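Local coordinates for protein probable arylamine n-acetyl transferase (Mycobacterium abscessus, PDB 4GUZ) that probably transfers acetyl groups from acetyl-coenzyme A to arylamine substrates, as other members of the arylamine N-acetyltransferase family do, at residues 12-15 against 16-19; 37-40 against 41-45; 197-200 against 201-204. All coordinates share one frame; numbering follows the deposited sequence.

Interaction 1 (12-15 against 16-19); sequences ELQL and DEYL
L15 and L19 meet one turn apart at the start of helix 15-21, and this is the tighter half of the contact. L15 CG comes to 4.0 Å from L19 CD1, with the two leucine side chains slanting across each other. L19 also folds back over the carbonyl of its partner: its CG, held beside its own backbone N (chi1 -62°), lies 3.3 Å from L15 O. That same oxygen accepts from L19 N at 3.1 Å. L13 adds a lighter touch from before the helix, with CD1 4.3 Å from Y18 CB. L13 and Y18 both pack on V89 of helix 79-92, whereas L19 packs on F24 and R28.

The other half is looser and more polar. Q14 is the N-cap, and its O accepts from Y18 N at 3.0 Å. Its side chain is bent at chi2, and a water bridges it to the helix, donating to Q14 OE1 and accepting from E17 N at 3.1 Å. E17 reaches across obliquely, so that its OE1 passes 3.4 Å from Q14 CB, a contact with aliphatic carbon rather than with the amide. The charge of E17 is answered by a salt bridge to R72, while D16 pairs likewise with R28. The whole is a helix N-terminus with the N-cap side chain linked through water to the third helical residue, and an inverse gamma turn centred on Q14 leads the chain into the helix.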
loop_
_atom_site.group_PDB
_atom_site.type_symbol
_atom_site.label_atom_id
_atom_site.label_comp_id
_atom_site.label_asym_id
_atom_site.label_seq_id
_atom_site.Cartn_x
_atom_site.Cartn_y
_atom_site.Cartn_z
ATOM N N GLU A 12 -9.890 -10.121 -15.842
ATOM C CA GLU A 12 -11.079 -9.680 -15.094
ATOM C C GLU A 12 -11.026 -8.180 -14.753
ATOM O O GLU A 12 -12.014 -7.617 -14.279
ATOM C CB GLU A 12 -11.258 -10.501 -13.814
ATOM C CG GLU A 12 -11.690 -11.934 -14.065
ATOM C CD GLU A 12 -12.261 -12.628 -12.845
ATOM O OE1 GLU A 12 -13.388 -13.165 -12.949
ATOM O OE2 GLU A 12 -11.594 -12.620 -11.784
ATOM N N LEU A 13 -9.872 -7.545 -14.982
ATOM C CA LEU A 13 -9.706 -6.127 -14.711
ATOM C C LEU A 13 -10.344 -5.277 -15.807
ATOM O O LEU A 13 -10.217 -5.589 -16.999
ATOM C CB LEU A 13 -8.204 -5.783 -14.589
ATOM C CG LEU A 13 -7.839 -4.293 -14.424
ATOM C CD1 LEU A 13 -7.926 -3.863 -12.970
ATOM C CD2 LEU A 13 -6.484 -4.011 -14.990
ATOM N N GLN A 14 -10.985 -4.170 -15.394
ATOM C CA GLN A 14 -11.521 -3.160 -16.303
ATOM C C GLN A 14 -10.353 -2.207 -16.561
ATOM O O GLN A 14 -10.203 -1.206 -15.859
ATOM C CB GLN A 14 -12.759 -2.460 -15.680
ATOM C CG GLN A 14 -14.013 -3.336 -15.570
ATOM C CD GLN A 14 -14.476 -3.902 -16.892
ATOM O OE1 GLN A 14 -14.661 -3.183 -17.884
ATOM N NE2 GLN A 14 -14.651 -5.211 -16.936
ATOM N N LEU A 15 -9.473 -2.581 -17.511
ATOM C CA LEU A 15 -8.227 -1.885 -17.838
ATOM C C LEU A 15 -8.391 -0.389 -18.119
ATOM O O LEU A 15 -7.669 0.387 -17.492
ATOM C CB LEU A 15 -7.494 -2.559 -19.018
ATOM C CG LEU A 15 -6.105 -1.997 -19.391
ATOM C CD1 LEU A 15 -5.070 -2.292 -18.305
ATOM C CD2 LEU A 15 -5.631 -2.566 -20.714
ATOM N N ASP A 16 -9.321 0.025 -19.030
ATOM C CA ASP A 16 -9.512 1.447 -19.382
ATOM C C ASP A 16 -10.020 2.251 -18.201
ATOM O O ASP A 16 -9.605 3.390 -18.014
ATOM C CB ASP A 16 -10.488 1.616 -20.566
ATOM C CG ASP A 16 -10.004 1.060 -21.895
ATOM O OD1 ASP A 16 -8.773 1.083 -22.141
ATOM O OD2 ASP A 16 -10.860 0.647 -22.711
ATOM N N GLU A 17 -10.932 1.661 -17.420
ATOM C CA GLU A 17 -11.529 2.282 -16.239
ATOM C C GLU A 17 -10.465 2.549 -15.164
ATOM O O GLU A 17 -10.450 3.624 -14.562
ATOM C CB GLU A 17 -12.622 1.377 -15.686
ATOM C CG GLU A 17 -13.564 2.091 -14.740
ATOM C CD GLU A 17 -14.528 1.199 -13.989
ATOM O OE1 GLU A 17 -14.753 0.037 -14.404
ATOM O OE2 GLU A 17 -15.088 1.690 -12.986
ATOM N N TYR A 18 -9.582 1.568 -14.940
ATOM C CA TYR A 18 -8.509 1.700 -13.959
ATOM C C TYR A 18 -7.562 2.818 -14.381
ATOM O O TYR A 18 -7.211 3.652 -13.545
ATOM C CB TYR A 18 -7.748 0.360 -13.765
ATOM C CG TYR A 18 -6.467 0.527 -12.964
ATOM C CD1 TYR A 18 -6.469 0.405 -11.577
ATOM C CD2 TYR A 18 -5.274 0.889 -13.587
ATOM C CE1 TYR A 18 -5.313 0.623 -10.831
ATOM C CE2 TYR A 18 -4.120 1.141 -12.848
ATOM C CZ TYR A 18 -4.138 0.972 -11.472
ATOM O OH TYR A 18 -3.004 1.197 -10.740
ATOM N N LEU A 19 -7.144 2.833 -15.665
ATOM C CA LEU A 19 -6.179 3.819 -16.164
ATOM C C LEU A 19 -6.742 5.238 -16.138
ATOM O O LEU A 19 -5.999 6.168 -15.839
ATOM C CB LEU A 19 -5.669 3.458 -17.565
ATOM C CG LEU A 19 -4.908 2.120 -17.654
ATOM C CD1 LEU A 19 -4.647 1.723 -19.119
ATOM C CD2 LEU A 19 -3.597 2.163 -16.881
HETATM O O HOH W 1 -12.676 -0.735 -18.476
#

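Interaction 2 (37-40 against 41-45); sequences RLQR and GHVLN
R40 and L44 lie side by side on one flank of helix 32-45, pointing the same way, and R40 can be followed outward atom by atom. CB starts close to the backbone, 3.2 Å from the next amide, G41 N. CG, set anti to the R40 N (chi1 -165°), reaches L44 CD1 at 4.0 Å. The chain then runs extended: CD stands a little farther off, 4.6 Å from L44 CD1, and NE returns to 4.1 Å of that methyl, which meets the guanidinium obliquely. At the tip, NH1 makes a salt bridge to E153. The aliphatic shaft therefore packs on its own helix while the charge is spent on another part of the chain.

A second pair repeats the pattern one residue back. Q39 CG runs alongside V43 CG2, and that methyl also sits 3.3 Å from Q39 O, the acceptor for V43 N at 2.9 Å. The Q39 amide NE2 bonds the carbonyl of P138, away from its own helix. On another face of the helix, H42 CB rests against L38 O (3.3 Å), while its ring leads away to H82, which bonds NE2, and to F86, met edge-to-face. In the final turn G41 O receives two donors from N45, the backbone N and ND2; the latter comes in on a lone pair in the carbonyl plane at 2.8 Å. The side-chain amide thus doubles the last main-chain bond. These are regular i to i+4 ridges of an alpha helix, here in the helical N-terminal region characteristic of arylamine N-acetyltransferases.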
loop_
_atom_site.group_PDB
_atom_site.type_symbol
_atom_site.label_atom_id
_atom_site.label_comp_id
_atom_site.label_asym_id
_atom_site.label_seq_id
_atom_site.Cartn_x
_atom_site.Cartn_y
_atom_site.Cartn_z
ATOM N N ARG A 37 4.715 5.965 -14.587
ATOM C CA ARG A 37 3.424 6.661 -14.649
ATOM C C ARG A 37 2.329 5.855 -13.946
ATOM O O ARG A 37 1.462 6.455 -13.314
ATOM C CB ARG A 37 3.024 6.979 -16.096
ATOM C CG ARG A 37 3.977 7.992 -16.759
ATOM C CD ARG A 37 3.390 8.740 -17.958
ATOM N NE ARG A 37 2.712 7.888 -18.945
ATOM C CZ ARG A 37 3.314 7.059 -19.795
ATOM N NH1 ARG A 37 4.635 6.914 -19.774
ATOM N NH2 ARG A 37 2.596 6.345 -20.653
ATOM N N LEU A 38 2.403 4.508 -14.017
ATOM C CA LEU A 38 1.430 3.597 -13.383
ATOM C C LEU A 38 1.516 3.697 -11.869
ATOM O O LEU A 38 0.505 3.900 -11.209
ATOM C CB LEU A 38 1.648 2.141 -13.808
ATOM C CG LEU A 38 1.217 1.721 -15.208
ATOM C CD1 LEU A 38 1.652 0.311 -15.481
ATOM C CD2 LEU A 38 -0.293 1.804 -15.377
ATOM N N GLN A 39 2.726 3.580 -11.325
ATOM C CA GLN A 39 2.904 3.660 -9.886
ATOM C C GLN A 39 2.521 5.053 -9.339
ATOM O O GLN A 39 1.798 5.124 -8.349
ATOM C CB GLN A 39 4.337 3.299 -9.489
ATOM C CG GLN A 39 4.517 3.362 -7.970
ATOM C CD GLN A 39 5.609 2.495 -7.408
ATOM O OE1 GLN A 39 6.121 1.582 -8.053
ATOM N NE2 GLN A 39 5.831 2.631 -6.113
ATOM N N ARG A 40 2.992 6.147 -9.967
ATOM C CA ARG A 40 2.667 7.486 -9.481
ATOM C C ARG A 40 1.150 7.705 -9.426
ATOM O O ARG A 40 0.645 8.154 -8.404
ATOM C CB ARG A 40 3.349 8.579 -10.328
ATOM C CG ARG A 40 3.333 9.941 -9.638
ATOM C CD ARG A 40 4.042 11.004 -10.444
ATOM N NE ARG A 40 3.768 12.363 -9.956
ATOM C CZ ARG A 40 4.615 13.101 -9.246
ATOM N NH1 ARG A 40 5.799 12.612 -8.893
ATOM N NH2 ARG A 40 4.290 14.337 -8.891
ATOM N N GLY A 41 0.447 7.360 -10.503
ATOM C CA GLY A 41 -1.004 7.509 -10.581
ATOM C C GLY A 41 -1.741 6.643 -9.573
ATOM O O GLY A 41 -2.715 7.096 -8.966
ATOM N N HIS A 42 -1.293 5.394 -9.397
ATOM C CA HIS A 42 -1.925 4.438 -8.467
ATOM C C HIS A 42 -1.804 4.957 -7.033
ATOM O O HIS A 42 -2.820 5.084 -6.329
ATOM C CB HIS A 42 -1.321 3.009 -8.601
ATOM C CG HIS A 42 -1.865 2.017 -7.609
ATOM N ND1 HIS A 42 -2.718 1.007 -7.996
ATOM C CD2 HIS A 42 -1.694 1.956 -6.262
ATOM C CE1 HIS A 42 -3.051 0.373 -6.882
ATOM N NE2 HIS A 42 -2.458 0.913 -5.815
ATOM N N VAL A 43 -0.572 5.288 -6.625
ATOM C CA VAL A 43 -0.271 5.745 -5.264
ATOM C C VAL A 43 -1.051 7.041 -4.954
ATOM O O VAL A 43 -1.665 7.128 -3.901
ATOM C CB VAL A 43 1.256 5.886 -5.032
ATOM C CG1 VAL A 43 1.552 6.507 -3.675
ATOM C CG2 VAL A 43 1.945 4.535 -5.153
ATOM N N LEU A 44 -1.125 7.970 -5.909
ATOM C CA LEU A 44 -1.828 9.230 -5.693
ATOM C C LEU A 44 -3.371 9.118 -5.663
ATOM O O LEU A 44 -4.002 9.860 -4.911
ATOM C CB LEU A 44 -1.428 10.252 -6.769
ATOM C CG LEU A 44 -0.050 10.893 -6.601
ATOM C CD1 LEU A 44 0.305 11.751 -7.810
ATOM C CD2 LEU A 44 0.047 11.695 -5.295
ATOM N N ASN A 45 -3.969 8.197 -6.435
ATOM C CA ASN A 45 -5.432 8.155 -6.553
ATOM C C ASN A 45 -6.138 6.972 -5.856
ATOM O O ASN A 45 -7.263 7.146 -5.381
ATOM C CB ASN A 45 -5.805 8.156 -8.027
ATOM C CG ASN A 45 -5.361 9.422 -8.725
ATOM O OD1 ASN A 45 -5.951 10.488 -8.552
ATOM N ND2 ASN A 45 -4.305 9.338 -9.514
#

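Interaction 3 (197-200 against 201-204); sequences YPID and YRAA
Y201 lays one face of its ring beneath the carbonyl of Y197, whose O sits 3.6 Å above the ring plane and toward its rim. The same oxygen accepts from Y201 N, with the donor in the carbonyl plane, so a single atom meets both the backbone and the ring of one residue. On the neighbouring flank R202 doubles back over the first turn. Its chain bends at chi3 (-80°), and this brings the guanidinium over I199, with I199 CA 3.5 Å above the plane. I199 CD1 touches R202 NH2 at 3.4 Å, while P198 O lies on the same guanidinium face and accepts the backbone N of R202 at 3.0 Å.

One shell out, D200 fixes the start of the helix. Its OD2 takes the N-H of Y197, the N-cap, at 2.9 Å, approached from the anti side and somewhat out of the carboxylate plane; this is the half of a capping box in which the third helical residue reaches back. P198 suits the first helical position, having no N-H to satisfy. Further out, the Y201 hydroxyl bonds to the carbonyl of I100 and its ring meets that of Y80, tying the helix to strand 96-104 and helix 79-92. W8 adds cover on P198 and Y201.

Chemically, the turn pairs a carboxylate with the amide-rich N-terminal end of helix 198-210, where its negative charge should be favourable. The R202 guanidinium lies over I199 and P198 O through its flat face, and a cation at this helix end is probably not helped by the helix dipole.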
loop_
_atom_site.group_PDB
_atom_site.type_symbol
_atom_site.label_atom_id
_atom_site.label_comp_id
_atom_site.label_asym_id
_atom_site.label_seq_id
_atom_site.Cartn_x
_atom_site.Cartn_y
_atom_site.Cartn_z
ATOM N N TYR A 197 2.446 -15.449 -4.250
ATOM C CA TYR A 197 1.306 -15.484 -5.161
ATOM C C TYR A 197 0.022 -15.002 -4.494
ATOM O O TYR A 197 -0.039 -14.938 -3.265
ATOM C CB TYR A 197 1.139 -16.952 -5.683
ATOM C CG TYR A 197 2.452 -17.528 -6.162
ATOM C CD1 TYR A 197 2.984 -17.167 -7.398
ATOM C CD2 TYR A 197 3.214 -18.355 -5.339
ATOM C CE1 TYR A 197 4.236 -17.626 -7.811
ATOM C CE2 TYR A 197 4.477 -18.794 -5.729
ATOM C CZ TYR A 197 4.975 -18.439 -6.973
ATOM O OH TYR A 197 6.216 -18.867 -7.367
ATOM N N PRO A 198 -1.032 -14.721 -5.296
ATOM C CA PRO A 198 -2.335 -14.304 -4.720
ATOM C C PRO A 198 -2.837 -15.209 -3.575
ATOM O O PRO A 198 -3.376 -14.688 -2.591
ATOM C CB PRO A 198 -3.262 -14.368 -5.933
ATOM C CG PRO A 198 -2.368 -13.960 -7.068
ATOM C CD PRO A 198 -1.081 -14.706 -6.778
ATOM N N ILE A 199 -2.587 -16.545 -3.647
ATOM C CA ILE A 199 -2.977 -17.489 -2.592
ATOM C C ILE A 199 -2.260 -17.162 -1.251
ATOM O O ILE A 199 -2.872 -17.299 -0.177
ATOM C CB ILE A 199 -2.773 -18.986 -3.013
ATOM C CG1 ILE A 199 -3.434 -19.956 -2.016
ATOM C CG2 ILE A 199 -1.303 -19.359 -3.296
ATOM C CD1 ILE A 199 -4.910 -20.070 -2.134
ATOM N N ASP A 200 -0.973 -16.745 -1.323
ATOM C CA ASP A 200 -0.182 -16.375 -0.137
ATOM C C ASP A 200 -0.768 -15.091 0.464
ATOM O O ASP A 200 -0.909 -14.964 1.681
ATOM C CB ASP A 200 1.299 -16.195 -0.511
ATOM C CG ASP A 200 1.928 -17.473 -1.042
ATOM O OD1 ASP A 200 1.639 -18.543 -0.490
ATOM O OD2 ASP A 200 2.631 -17.403 -2.067
ATOM N N TYR A 201 -1.161 -14.175 -0.411
ATOM C CA TYR A 201 -1.784 -12.920 0.006
ATOM C C TYR A 201 -3.130 -13.167 0.706
ATOM O O TYR A 201 -3.403 -12.523 1.712
ATOM C CB TYR A 201 -1.925 -11.988 -1.196
ATOM C CG TYR A 201 -0.589 -11.596 -1.788
ATOM C CD1 TYR A 201 0.561 -11.536 -0.997
ATOM C CD2 TYR A 201 -0.478 -11.233 -3.124
ATOM C CE1 TYR A 201 1.782 -11.112 -1.524
ATOM C CE2 TYR A 201 0.739 -10.819 -3.661
ATOM C CZ TYR A 201 1.864 -10.750 -2.854
ATOM O OH TYR A 201 3.048 -10.283 -3.374
ATOM N N ARG A 202 -3.905 -14.164 0.265
ATOM C CA ARG A 202 -5.180 -14.495 0.923
ATOM C C ARG A 202 -4.945 -15.022 2.328
ATOM O O ARG A 202 -5.641 -14.603 3.253
ATOM C CB ARG A 202 -5.981 -15.508 0.102
ATOM C CG ARG A 202 -6.566 -14.906 -1.161
ATOM C CD ARG A 202 -7.616 -15.819 -1.774
ATOM N NE ARG A 202 -7.026 -16.915 -2.542
ATOM C CZ ARG A 202 -6.597 -16.802 -3.796
ATOM N NH1 ARG A 202 -6.676 -15.638 -4.431
ATOM N NH2 ARG A 202 -6.073 -17.847 -4.420
ATOM N N ALA A 203 -3.952 -15.919 2.496
ATOM C CA ALA A 203 -3.587 -16.506 3.790
ATOM C C ALA A 203 -3.047 -15.430 4.744
ATOM O O ALA A 203 -3.403 -15.421 5.919
ATOM C CB ALA A 203 -2.551 -17.608 3.586
ATOM N N ALA A 204 -2.235 -14.494 4.213
ATOM C CA ALA A 204 -1.653 -13.388 4.977
ATOM C C ALA A 204 -2.713 -12.377 5.363
ATOM O O ALA A 204 -2.725 -11.923 6.502
ATOM C CB ALA A 204 -0.551 -12.717 4.167
#

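All three are local contacts along or at the start of a helix, between residues three or four apart. Interaction 2 is the buried one, its centre about 11 Å from the centre of the chain; interaction 3 lies at the surface, and interaction 1 is in between. Interactions 1 and 2 touch directly: Y18 OH probably hydrogen-bonds H42 ND1, and L19 packs on L38, joining helix 15-21 to helix 32-45, both leaning on helix 79-92. Interaction 3 stands apart, yet Y201 reaches the same helix 79-92. At the helix starts Q14 works through a water and D200 through its carboxylate, whereas the buried helix adds aliphatic packing, with Q39, R40 and H42 held elsewhere in the chain.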